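Local coordinates for phosphoribosylaminoimidazole carboxylase, ATPase subunit (Thermus thermophilus, PDB 3AW8), which probably catalyses the ATP-dependent conversion of 5-aminoimidazole ribonucleotide and bicarbonate to N5-carboxyaminoimidazole ribonucleotide, a step in purine biosynthesis, at residues E92-R97 with N257-R262; V199-W204 with H264-W269; T270-E275 with G320-W325; R297-M302 with K347-G352. All blocks are in the same frame, centred on the assembly; numbering follows the deposited sequence.

Contact 1 of 4, residues E92-R97 with N257-R262; sequences EVAQDR and NEMAPR. With AMP (adenosine monophosphate), chain C.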
# COMPACT_ATOMS: atom_id res chain seq x y z
N GLU A 92 5.35 27.84 11.39
CA GLU A 92 5.29 29.01 12.25
C GLU A 92 3.83 29.27 12.64
O GLU A 92 3.49 29.32 13.82
CB GLU A 92 5.86 30.23 11.51
CG GLU A 92 6.46 31.31 12.39
CD GLU A 92 7.97 31.17 12.56
OE1 GLU A 92 8.69 31.14 11.52
OE2 GLU A 92 8.44 31.10 13.72
N VAL A 93 2.99 29.44 11.63
CA VAL A 93 1.57 29.70 11.86
C VAL A 93 0.92 28.61 12.71
O VAL A 93 0.26 28.90 13.71
CB VAL A 93 0.81 29.78 10.51
CG1 VAL A 93 -0.67 29.98 10.76
CG2 VAL A 93 1.36 30.92 9.67
N ALA A 94 1.11 27.36 12.31
CA ALA A 94 0.50 26.22 12.99
C ALA A 94 1.00 25.90 14.39
O ALA A 94 0.31 25.20 15.14
CB ALA A 94 0.62 24.98 12.12
N GLN A 95 2.17 26.39 14.76
CA GLN A 95 2.72 26.09 16.08
C GLN A 95 2.36 27.10 17.17
O GLN A 95 2.80 26.98 18.31
CB GLN A 95 4.24 25.91 15.98
CG GLN A 95 4.68 24.74 15.11
CD GLN A 95 6.17 24.41 15.25
OE1 GLN A 95 7.01 25.31 15.30
NE2 GLN A 95 6.50 23.13 15.29
N ASP A 96 1.55 28.10 16.83
CA ASP A 96 1.13 29.10 17.81
C ASP A 96 -0.37 29.30 17.68
O ASP A 96 -0.85 29.83 16.67
CB ASP A 96 1.84 30.43 17.56
CG ASP A 96 1.59 31.43 18.66
OD1 ASP A 96 0.47 31.45 19.22
OD2 ASP A 96 2.52 32.21 18.97
N ARG A 97 -1.12 28.90 18.70
CA ARG A 97 -2.58 29.01 18.66
C ARG A 97 -3.11 30.38 18.27
O ARG A 97 -4.06 30.48 17.49
CB ARG A 97 -3.20 28.58 19.99
CG ARG A 97 -3.13 27.09 20.25
CD ARG A 97 -4.09 26.71 21.36
NE ARG A 97 -4.23 25.26 21.52
CZ ARG A 97 -3.29 24.46 22.01
NH1 ARG A 97 -2.12 24.97 22.40
NH2 ARG A 97 -3.51 23.15 22.12
N ASN A 257 -10.62 25.37 13.87
CA ASN A 257 -10.10 24.98 15.18
C ASN A 257 -8.58 24.83 15.15
O ASN A 257 -7.88 25.52 15.88
CB ASN A 257 -10.75 23.67 15.64
CG ASN A 257 -10.02 23.03 16.82
OD1 ASN A 257 -9.73 23.69 17.82
ND2 ASN A 257 -9.71 21.74 16.70
N GLU A 258 -8.08 23.94 14.29
CA GLU A 258 -6.64 23.68 14.17
C GLU A 258 -6.19 23.39 12.75
O GLU A 258 -6.97 22.92 11.92
CB GLU A 258 -6.23 22.48 15.02
CG GLU A 258 -5.99 22.74 16.48
CD GLU A 258 -5.46 21.51 17.20
OE1 GLU A 258 -6.18 20.49 17.25
OE2 GLU A 258 -4.32 21.57 17.71
N MET A 259 -4.92 23.65 12.49
CA MET A 259 -4.33 23.35 11.19
C MET A 259 -3.03 22.60 11.43
O MET A 259 -2.32 22.86 12.40
CB MET A 259 -4.08 24.64 10.38
CG MET A 259 -2.87 25.45 10.79
SD MET A 259 -1.67 25.59 9.43
CE MET A 259 -2.31 26.98 8.53
N ALA A 260 -2.74 21.63 10.57
CA ALA A 260 -1.51 20.84 10.69
C ALA A 260 -0.88 20.84 9.30
O ALA A 260 -1.49 20.41 8.33
CB ALA A 260 -1.84 19.41 11.13
N PRO A 261 0.36 21.33 9.19
CA PRO A 261 1.04 21.37 7.89
C PRO A 261 1.59 20.01 7.49
O PRO A 261 2.80 19.86 7.31
CB PRO A 261 2.14 22.40 8.12
CG PRO A 261 2.55 22.10 9.53
CD PRO A 261 1.22 21.91 10.24
N ARG A 262 0.70 19.03 7.33
CA ARG A 262 1.13 17.68 7.01
C ARG A 262 -0.02 16.68 6.91
O ARG A 262 -1.18 17.00 7.21
CB ARG A 262 2.06 17.19 8.10
CG ARG A 262 1.41 17.30 9.48
CD ARG A 262 2.22 16.62 10.57
NE ARG A 262 1.61 16.79 11.89
CZ ARG A 262 0.46 16.24 12.28
NH1 ARG A 262 -0.25 15.47 11.46
NH2 ARG A 262 0.02 16.44 13.51
P AMP C . -6.55 20.40 20.98
O1P AMP C . -6.07 19.55 19.86
O2P AMP C . -7.32 21.69 20.39
O3P AMP C . -5.28 20.88 21.86
O5' AMP C . -7.55 19.55 21.93
C5' AMP C . -8.70 19.15 21.16
C4' AMP C . -9.79 18.60 22.09
O4' AMP C . -10.30 19.63 22.99
C3' AMP C . -10.99 18.05 21.30
O3' AMP C . -11.45 16.82 21.87
C2' AMP C . -12.05 19.16 21.37
O2' AMP C . -13.37 18.61 21.46
C1' AMP C . -11.67 20.00 22.61
N9 AMP C . -11.76 21.45 22.31
C8 AMP C . -10.75 22.25 21.84
N7 AMP C . -11.17 23.47 21.69
C5 AMP C . -12.47 23.55 22.05
C6 AMP C . -13.44 24.58 22.11
N6 AMP C . -13.11 25.88 21.73
N1 AMP C . -14.69 24.29 22.54
C2 AMP C . -15.02 23.04 22.92
N3 AMP C . -14.14 22.04 22.88
C4 AMP C . -12.87 22.24 22.46
O HOH W 1 -1.62 23.38 15.01
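Ala94 pushes its methyl group between Met259 and Pro261, with Ala94 CB 3.6 Å from Met259 SD. The same Ala94 CB lies 3.6 Å from Pro261 CD, so one small side chain fills the closest part of the contact. Met259 sets CG between its backbone N and carbonyl carbon (chi1 77°) and then bends twice, which carries the sulfur under Ala94 and the methyl on to Val93. There the two side chains cross at about a right angle, Met259 CE 4.1 Å from Val93 CG1. Phe104 and Leu237 also touch Met259 and help bury this apolar patch.

Toward the nucleotide the segments draw apart and polar groups take over. A water sits between the two backbones, 2.7 Å from Ala94 O and 2.8 Å from Met259 O. Farther along, Arg97 is extended from CG to NE and gives NH2 to AMP O3P at 2.9 Å, through a bent bond (136°) with the oxygen at the guanidinium edge. Glu258 OE1 approaches AMP O1P to 2.8 Å. A classic beta bulge at Asn257 and Glu258, facing Glu246, lies at this side of the ATP-grasp nucleotide site, where Arg97 and Glu258 line the AMP pocket.

Contact 2 of 4, residues V199-W204 with H264-W269; sequences VENRHW and HNSGHW. With AMP (adenosine monophosphate), chain C.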
# COMPACT_ATOMS: atom_id res chain seq x y z
N VAL A 199 -14.41 14.91 6.72
CA VAL A 199 -14.34 13.71 7.54
C VAL A 199 -14.84 14.06 8.94
O VAL A 199 -14.53 15.14 9.45
CB VAL A 199 -12.88 13.19 7.62
CG1 VAL A 199 -12.80 11.96 8.53
CG2 VAL A 199 -12.37 12.84 6.23
N GLU A 200 -15.61 13.17 9.54
CA GLU A 200 -16.10 13.41 10.89
C GLU A 200 -15.16 12.73 11.87
O GLU A 200 -14.94 11.52 11.80
CB GLU A 200 -17.51 12.85 11.06
CG GLU A 200 -17.93 12.76 12.52
CD GLU A 200 -19.38 12.37 12.69
OE1 GLU A 200 -19.73 11.94 13.82
OE2 GLU A 200 -20.15 12.49 11.71
N ASN A 201 -14.61 13.51 12.79
CA ASN A 201 -13.67 12.97 13.76
C ASN A 201 -14.22 13.01 15.18
O ASN A 201 -14.82 14.00 15.59
CB ASN A 201 -12.36 13.77 13.70
CG ASN A 201 -11.92 14.04 12.27
OD1 ASN A 201 -11.72 15.19 11.88
ND2 ASN A 201 -11.78 12.97 11.49
N ARG A 202 -14.03 11.93 15.92
CA ARG A 202 -14.52 11.87 17.28
C ARG A 202 -13.36 11.68 18.22
O ARG A 202 -12.57 10.74 18.08
CB ARG A 202 -15.49 10.71 17.46
CG ARG A 202 -16.72 10.83 16.60
CD ARG A 202 -17.71 9.77 16.96
NE ARG A 202 -18.90 9.87 16.14
CZ ARG A 202 -19.87 8.97 16.13
NH1 ARG A 202 -19.79 7.90 16.91
NH2 ARG A 202 -20.92 9.14 15.33
N HIS A 203 -13.26 12.58 19.19
CA HIS A 203 -12.18 12.53 20.16
C HIS A 203 -12.71 12.07 21.49
O HIS A 203 -13.90 12.20 21.78
CB HIS A 203 -11.55 13.91 20.31
CG HIS A 203 -11.08 14.50 19.01
ND1 HIS A 203 -9.89 14.15 18.43
CD2 HIS A 203 -11.67 15.38 18.17
CE1 HIS A 203 -9.76 14.78 17.27
NE2 HIS A 203 -10.83 15.53 17.09
N TRP A 204 -11.82 11.53 22.31
CA TRP A 204 -12.17 11.07 23.63
C TRP A 204 -10.88 11.02 24.43
O TRP A 204 -9.92 10.34 24.04
CB TRP A 204 -12.82 9.68 23.55
CG TRP A 204 -13.49 9.23 24.83
CD1 TRP A 204 -12.95 8.45 25.82
CD2 TRP A 204 -14.83 9.54 25.24
NE1 TRP A 204 -13.88 8.25 26.82
CE2 TRP A 204 -15.04 8.90 26.49
CE3 TRP A 204 -15.87 10.28 24.68
CZ2 TRP A 204 -16.25 8.99 27.18
CZ3 TRP A 204 -17.08 10.37 25.36
CH2 TRP A 204 -17.26 9.73 26.60
N HIS A 264 -2.44 13.96 8.01
CA HIS A 264 -3.08 13.96 9.32
C HIS A 264 -3.73 12.63 9.66
O HIS A 264 -4.11 11.87 8.77
CB HIS A 264 -4.11 15.09 9.33
CG HIS A 264 -4.60 15.46 10.69
ND1 HIS A 264 -5.80 15.01 11.20
CD2 HIS A 264 -4.06 16.25 11.65
CE1 HIS A 264 -5.98 15.51 12.41
NE2 HIS A 264 -4.94 16.27 12.70
N ASN A 265 -3.84 12.37 10.96
CA ASN A 265 -4.43 11.15 11.50
C ASN A 265 -5.85 10.92 11.00
O ASN A 265 -6.25 9.79 10.73
CB ASN A 265 -4.42 11.23 13.03
CG ASN A 265 -4.66 9.89 13.70
OD1 ASN A 265 -4.46 9.76 14.91
ND2 ASN A 265 -5.09 8.88 12.93
N SER A 266 -6.60 12.01 10.86
CA SER A 266 -7.98 11.91 10.39
C SER A 266 -8.06 11.54 8.91
O SER A 266 -9.13 11.56 8.33
CB SER A 266 -8.70 13.24 10.62
OG SER A 266 -8.25 14.21 9.70
N GLY A 267 -6.92 11.22 8.31
CA GLY A 267 -6.92 10.87 6.90
C GLY A 267 -6.34 9.50 6.56
O GLY A 267 -6.21 9.15 5.39
N HIS A 268 -5.98 8.73 7.58
CA HIS A 268 -5.39 7.42 7.33
C HIS A 268 -6.32 6.52 6.55
O HIS A 268 -5.88 5.56 5.94
CB HIS A 268 -4.99 6.75 8.63
CG HIS A 268 -3.93 7.49 9.38
ND1 HIS A 268 -3.12 8.43 8.78
CD2 HIS A 268 -3.54 7.43 10.67
CE1 HIS A 268 -2.28 8.92 9.67
NE2 HIS A 268 -2.52 8.33 10.83
N TRP A 269 -7.62 6.83 6.57
CA TRP A 269 -8.59 6.01 5.84
C TRP A 269 -8.39 6.10 4.32
O TRP A 269 -8.90 5.26 3.58
CB TRP A 269 -10.02 6.44 6.18
CG TRP A 269 -10.31 7.85 5.77
CD1 TRP A 269 -10.06 8.98 6.49
CD2 TRP A 269 -10.83 8.29 4.51
NE1 TRP A 269 -10.39 10.10 5.76
CE2 TRP A 269 -10.87 9.70 4.54
CE3 TRP A 269 -11.27 7.63 3.36
CZ2 TRP A 269 -11.33 10.46 3.46
CZ3 TRP A 269 -11.73 8.39 2.27
CH2 TRP A 269 -11.75 9.79 2.34
P AMP C . -6.55 20.40 20.98
O1P AMP C . -6.07 19.55 19.86
O2P AMP C . -7.32 21.69 20.39
O3P AMP C . -5.28 20.88 21.86
O5' AMP C . -7.55 19.55 21.93
C5' AMP C . -8.70 19.15 21.16
C4' AMP C . -9.79 18.60 22.09
O4' AMP C . -10.30 19.63 22.99
C3' AMP C . -10.99 18.05 21.30
O3' AMP C . -11.45 16.82 21.87
C2' AMP C . -12.05 19.16 21.37
O2' AMP C . -13.37 18.61 21.46
C1' AMP C . -11.67 20.00 22.61
N9 AMP C . -11.76 21.45 22.31
C8 AMP C . -10.75 22.25 21.84
N7 AMP C . -11.17 23.47 21.69
C5 AMP C . -12.47 23.55 22.05
C6 AMP C . -13.44 24.58 22.11
N6 AMP C . -13.11 25.88 21.73
N1 AMP C . -14.69 24.29 22.54
C2 AMP C . -15.02 23.04 22.92
N3 AMP C . -14.14 22.04 22.88
C4 AMP C . -12.87 22.24 22.46
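Val199 and Trp269 lie side by side, pointing contrary ways, and the valine meets the indole obliquely. Val199 CG2 comes 3.4 Å from Trp269 NE1, on the nitrogen side of the indole, with Trp269 CZ2 next at 3.8 Å. The other branch, Val199 CG1, stands anti to the backbone N (chi1 178°), which turns it to the backbone of the 3-10 turn, 3.7 Å from Ser266 O. Two strand positions on, Asn201 points the same way and lays its amide alongside Ser266, with Asn201 ND2 3.2 Å from Ser266 CB. That approach is only van der Waals contact. The amide spends its polar atoms elsewhere, ND2 on Ser211 OG and OD1 on Ser182 OG, and Ser182 OG is bonded to Ser266 OG as well. One hydroxyl thus ties the strand amide to the turn.

Within the turn, His264 ND1 accepts the N-H of Ser266, with Ser266 N 3.1 Å away and 37° out of the ring plane. A second bond joins His264 ND1 to Ser266 OG at 3.0 Å. Facing the other way from the strand, Glu200 OE1 receives Arg202 NE at 3.2 Å in a salt bridge, on the anti side and 27° out of the carboxylate plane. His203 carries the strand to the nucleotide, its CB 3.3 Å from AMP O3'.

No hydrogen bond passes directly between the segments; Ser211 and Ser182 satisfy the Asn201 amide, His264 and Ser182 the Ser266 hydroxyl, and the shared Ser182 probably keeps strand and turn in fixed relation close to the ribose.

Contact 3 of 4, residues T270-E275 with G320-W325; sequences TIEGAE and GAHLHW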
# COMPACT_ATOMS: atom_id res chain seq x y z
N THR A 270 -7.65 7.11 3.87
CA THR A 270 -7.44 7.28 2.44
C THR A 270 -6.51 6.25 1.82
O THR A 270 -6.41 6.16 0.59
CB THR A 270 -6.92 8.70 2.09
OG1 THR A 270 -5.60 8.88 2.60
CG2 THR A 270 -7.84 9.78 2.66
N ILE A 271 -5.83 5.47 2.65
CA ILE A 271 -4.93 4.45 2.12
C ILE A 271 -5.72 3.42 1.30
O ILE A 271 -5.27 3.01 0.25
CB ILE A 271 -4.15 3.73 3.25
CG1 ILE A 271 -3.31 4.75 4.02
CG2 ILE A 271 -3.22 2.69 2.65
CD1 ILE A 271 -2.50 4.15 5.14
N GLU A 272 -6.89 3.02 1.78
CA GLU A 272 -7.72 2.09 1.03
C GLU A 272 -9.10 2.67 0.70
O GLU A 272 -9.74 2.22 -0.24
CB GLU A 272 -7.87 0.76 1.77
CG GLU A 272 -7.89 0.90 3.25
CD GLU A 272 -6.52 0.70 3.86
OE1 GLU A 272 -6.13 1.50 4.73
OE2 GLU A 272 -5.84 -0.27 3.46
N GLY A 273 -9.53 3.68 1.44
CA GLY A 273 -10.83 4.29 1.20
C GLY A 273 -10.92 5.45 0.21
O GLY A 273 -12.00 6.02 0.02
N ALA A 274 -9.81 5.83 -0.42
CA ALA A 274 -9.82 6.92 -1.40
C ALA A 274 -8.98 6.46 -2.58
O ALA A 274 -8.11 5.60 -2.42
CB ALA A 274 -9.25 8.19 -0.79
N GLU A 275 -9.21 7.02 -3.76
CA GLU A 275 -8.46 6.58 -4.92
C GLU A 275 -6.96 6.83 -4.78
O GLU A 275 -6.15 6.13 -5.39
CB GLU A 275 -8.98 7.24 -6.19
CG GLU A 275 -8.60 6.46 -7.45
CD GLU A 275 -9.12 5.03 -7.42
OE1 GLU A 275 -8.55 4.15 -8.11
OE2 GLU A 275 -10.12 4.78 -6.70
N GLY A 320 -13.21 -6.21 5.05
CA GLY A 320 -13.25 -4.79 4.78
C GLY A 320 -12.40 -4.09 5.83
O GLY A 320 -12.23 -2.87 5.80
N ALA A 321 -11.87 -4.87 6.76
CA ALA A 321 -11.04 -4.35 7.82
C ALA A 321 -9.57 -4.39 7.39
O ALA A 321 -9.07 -5.45 7.00
CB ALA A 321 -11.23 -5.18 9.09
N HIS A 322 -8.90 -3.25 7.43
CA HIS A 322 -7.49 -3.18 7.05
C HIS A 322 -6.65 -2.76 8.25
O HIS A 322 -6.72 -1.61 8.70
CB HIS A 322 -7.28 -2.21 5.89
CG HIS A 322 -8.00 -2.61 4.64
ND1 HIS A 322 -9.29 -2.21 4.37
CD2 HIS A 322 -7.61 -3.38 3.60
CE1 HIS A 322 -9.67 -2.72 3.21
NE2 HIS A 322 -8.67 -3.43 2.72
N LEU A 323 -5.88 -3.70 8.77
CA LEU A 323 -5.05 -3.44 9.93
C LEU A 323 -3.75 -2.70 9.57
O LEU A 323 -3.16 -2.93 8.51
CB LEU A 323 -4.72 -4.76 10.63
CG LEU A 323 -3.86 -4.62 11.88
CD1 LEU A 323 -4.62 -3.78 12.89
CD2 LEU A 323 -3.50 -5.99 12.45
N HIS A 324 -3.32 -1.82 10.46
CA HIS A 324 -2.08 -1.07 10.27
C HIS A 324 -1.39 -0.97 11.62
O HIS A 324 -1.81 -0.21 12.48
CB HIS A 324 -2.37 0.33 9.73
CG HIS A 324 -2.70 0.36 8.27
ND1 HIS A 324 -1.74 0.53 7.29
CD2 HIS A 324 -3.88 0.20 7.63
CE1 HIS A 324 -2.32 0.47 6.11
NE2 HIS A 324 -3.61 0.26 6.28
N TRP A 325 -0.34 -1.78 11.81
CA TRP A 325 0.40 -1.76 13.05
C TRP A 325 1.66 -0.94 12.77
O TRP A 325 2.40 -1.23 11.84
CB TRP A 325 0.77 -3.19 13.47
CG TRP A 325 1.31 -3.25 14.86
CD1 TRP A 325 2.58 -3.58 15.24
CD2 TRP A 325 0.62 -2.87 16.06
NE1 TRP A 325 2.72 -3.42 16.60
CE2 TRP A 325 1.53 -2.98 17.12
CE3 TRP A 325 -0.69 -2.43 16.33
CZ2 TRP A 325 1.19 -2.67 18.44
CZ3 TRP A 325 -1.03 -2.12 17.64
CH2 TRP A 325 -0.09 -2.24 18.68
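A sharp bend at chi2 (-95°) folds Glu272 back along His322, while His322 and His324 both set CG beside their backbone N (chi1 -62° for His322), bringing two imidazoles round one carboxylate. Glu272 CG lies over one face of His322, 3.9 Å from the ring centroid and offset toward the rim, a CH-pi contact. The two side chains overlap lengthwise, pointing contrary ways, and the carboxylate plane is only 20° from that of the ring, leaving Glu272 OE2 3.4 Å from His322 CG. His324 and Glu272 approach each other head-on from their own segments; the histidine donates its NE2-H to the syn lone pair of Glu272 OE1, with His324 NE2 3.2 Å from Glu272 OE1. This bond is bent, and the oxygen is tilted from the imidazole plane. Ile271 adds an apolar touch, CD1 to His324 CE1 at 3.8 Å.

His322 NE2 is bonded to Glu275 O of the second subunit, so the contact also belongs to the dimer interface. His324 stacks on His338. Strand 321-325 is the outermost strand of its sheet within the chain, paired antiparallel with strand 335-343; Leu323 packs on helix 312-316, while the weakly bonded helical turn about 270-273 meets the strand at His322 and His324.

Contact 4 of 4, residues R297-M302 with K347-G352; sequences RGQSAM and KALEEG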
# COMPACT_ATOMS: atom_id res chain seq x y z
N ARG A 297 -13.71 5.63 -2.03
CA ARG A 297 -14.09 4.28 -2.43
C ARG A 297 -15.06 3.82 -1.36
O ARG A 297 -14.65 3.33 -0.30
CB ARG A 297 -12.88 3.34 -2.45
CG ARG A 297 -11.89 3.58 -3.58
CD ARG A 297 -10.68 2.67 -3.40
NE ARG A 297 -9.62 2.92 -4.37
CZ ARG A 297 -8.37 2.48 -4.23
NH1 ARG A 297 -7.46 2.74 -5.16
NH2 ARG A 297 -8.02 1.80 -3.14
N GLY A 298 -16.35 4.01 -1.62
CA GLY A 298 -17.36 3.60 -0.65
C GLY A 298 -17.32 4.43 0.61
O GLY A 298 -17.26 5.66 0.56
N GLN A 299 -17.35 3.75 1.75
CA GLN A 299 -17.34 4.41 3.05
C GLN A 299 -16.29 3.83 3.99
O GLN A 299 -16.08 2.62 4.03
CB GLN A 299 -18.70 4.28 3.72
CG GLN A 299 -19.75 5.23 3.24
CD GLN A 299 -21.07 4.93 3.90
OE1 GLN A 299 -21.67 3.89 3.63
NE2 GLN A 299 -21.52 5.83 4.77
N SER A 300 -15.65 4.69 4.76
CA SER A 300 -14.62 4.23 5.67
C SER A 300 -14.82 4.69 7.10
O SER A 300 -15.43 5.72 7.36
CB SER A 300 -13.26 4.72 5.19
OG SER A 300 -13.00 4.24 3.89
N ALA A 301 -14.29 3.89 8.01
CA ALA A 301 -14.33 4.17 9.43
C ALA A 301 -12.89 3.93 9.86
O ALA A 301 -12.34 2.83 9.66
CB ALA A 301 -15.27 3.22 10.14
N MET A 302 -12.27 4.96 10.42
CA MET A 302 -10.89 4.88 10.86
C MET A 302 -10.88 4.79 12.38
O MET A 302 -11.30 5.72 13.06
CB MET A 302 -10.17 6.16 10.39
CG MET A 302 -8.64 6.14 10.38
SD MET A 302 -7.86 6.15 11.99
CE MET A 302 -8.55 7.68 12.70
N LYS A 347 -24.86 0.49 6.06
CA LYS A 347 -25.31 -0.59 6.91
C LYS A 347 -24.17 -1.56 7.19
O LYS A 347 -23.87 -1.88 8.34
CB LYS A 347 -26.48 -1.33 6.26
CG LYS A 347 -27.02 -2.50 7.08
CD LYS A 347 -28.37 -2.96 6.56
CE LYS A 347 -29.49 -1.98 6.93
NZ LYS A 347 -29.26 -0.58 6.43
N ALA A 348 -23.53 -2.04 6.12
CA ALA A 348 -22.41 -2.96 6.25
C ALA A 348 -21.33 -2.32 7.12
O ALA A 348 -20.80 -2.95 8.04
CB ALA A 348 -21.86 -3.30 4.88
N LEU A 349 -21.01 -1.07 6.81
CA LEU A 349 -19.99 -0.33 7.55
C LEU A 349 -20.34 -0.35 9.03
O LEU A 349 -19.52 -0.73 9.87
CB LEU A 349 -19.93 1.12 7.06
CG LEU A 349 -18.74 1.99 7.51
CD1 LEU A 349 -18.79 3.31 6.76
CD2 LEU A 349 -18.79 2.23 9.01
N GLU A 350 -21.56 0.07 9.33
CA GLU A 350 -22.03 0.14 10.70
C GLU A 350 -22.03 -1.22 11.39
O GLU A 350 -21.97 -1.30 12.62
CB GLU A 350 -23.43 0.76 10.71
CG GLU A 350 -23.93 1.24 12.07
CD GLU A 350 -24.66 2.58 11.98
OE1 GLU A 350 -25.40 2.80 10.99
OE2 GLU A 350 -24.51 3.42 12.91
N GLU A 351 -22.07 -2.30 10.61
CA GLU A 351 -22.09 -3.64 11.17
C GLU A 351 -20.68 -4.12 11.50
O GLU A 351 -20.47 -4.81 12.50
CB GLU A 351 -22.75 -4.59 10.17
CG GLU A 351 -23.43 -5.81 10.80
CD GLU A 351 -24.64 -6.28 9.98
OE1 GLU A 351 -24.47 -6.62 8.79
OE2 GLU A 351 -25.76 -6.32 10.54
N GLY A 352 -19.72 -3.74 10.66
CA GLY A 352 -18.34 -4.12 10.91
C GLY A 352 -17.79 -3.32 12.07
O GLY A 352 -17.06 -3.84 12.92
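Leu349 meets strand 299-302 with both of its methyl groups. CD2 rests against Ala301 CB at 3.8 Å, an apolar contact of two buried side chains, and CD1 is turned to the strand backbone, 4.0 Å from Ser300 N. The same methyl meets Gln299, whose side chain crosses the leucine at about a right angle and brings Gln299 CD within 4.0 Å of Leu349 CD1. The modelled approach to Gln299 CB is too close to be trusted in detail. Leu349 has CG anti to its backbone N (chi1 -168°), which extends the fork from the helix toward the strand, while Gln299 and Ala301, two apart in the strand, present their CB atoms to it.

Helix 347-352 runs nearly parallel to the strand, the short axes 8.9 Å apart at their closest and inclined by 19°. This is a helix laid along one face of an antiparallel sheet, in the C-terminal part of the PurK chain. The strand is held on one edge by strand 335-343, where Gln299 and Ala301 pair with Arg343 and Leu341, and on the other by strand 207-213.

About one turn earlier in the helix Leu346 touches Gln299, and about one turn later Leu353 touches Ala301, so Leu349 has a helical neighbour before and after it. Ser300 points away from the helix and packs on Trp269. Ahead of the strand, Gly298 takes a positive phi, which favours glycine at this turn into the strand, and before it Arg297 NE forms a salt bridge with Glu275 OE2, while the residue packs on His322 of the second subunit.

All four contacts reach the same eight-stranded antiparallel sheet. Contact 1 lies at its edge strand 253-260, and strand 321-325 of contact 3 is outermost at the other end; their centres are 26 Å apart. Contacts 1 and 2, with centres 16 Å apart and crossing along the chain, both touch AMP, whereas contacts 3 and 4 lie away from the annotated sites. Contact 2 closes before contacts 3 and 4 open, yet touches both: Trp269 packs on Ala274 and on Ser300. Contacts 3 and 4 cross along the chain and are linked by the Glu275–Arg297 salt bridge. Contacts 2, 3 and 4 thus join the ATP-grasp part near AMP to the C-terminal region, and contact 3 reaches the dimer interface.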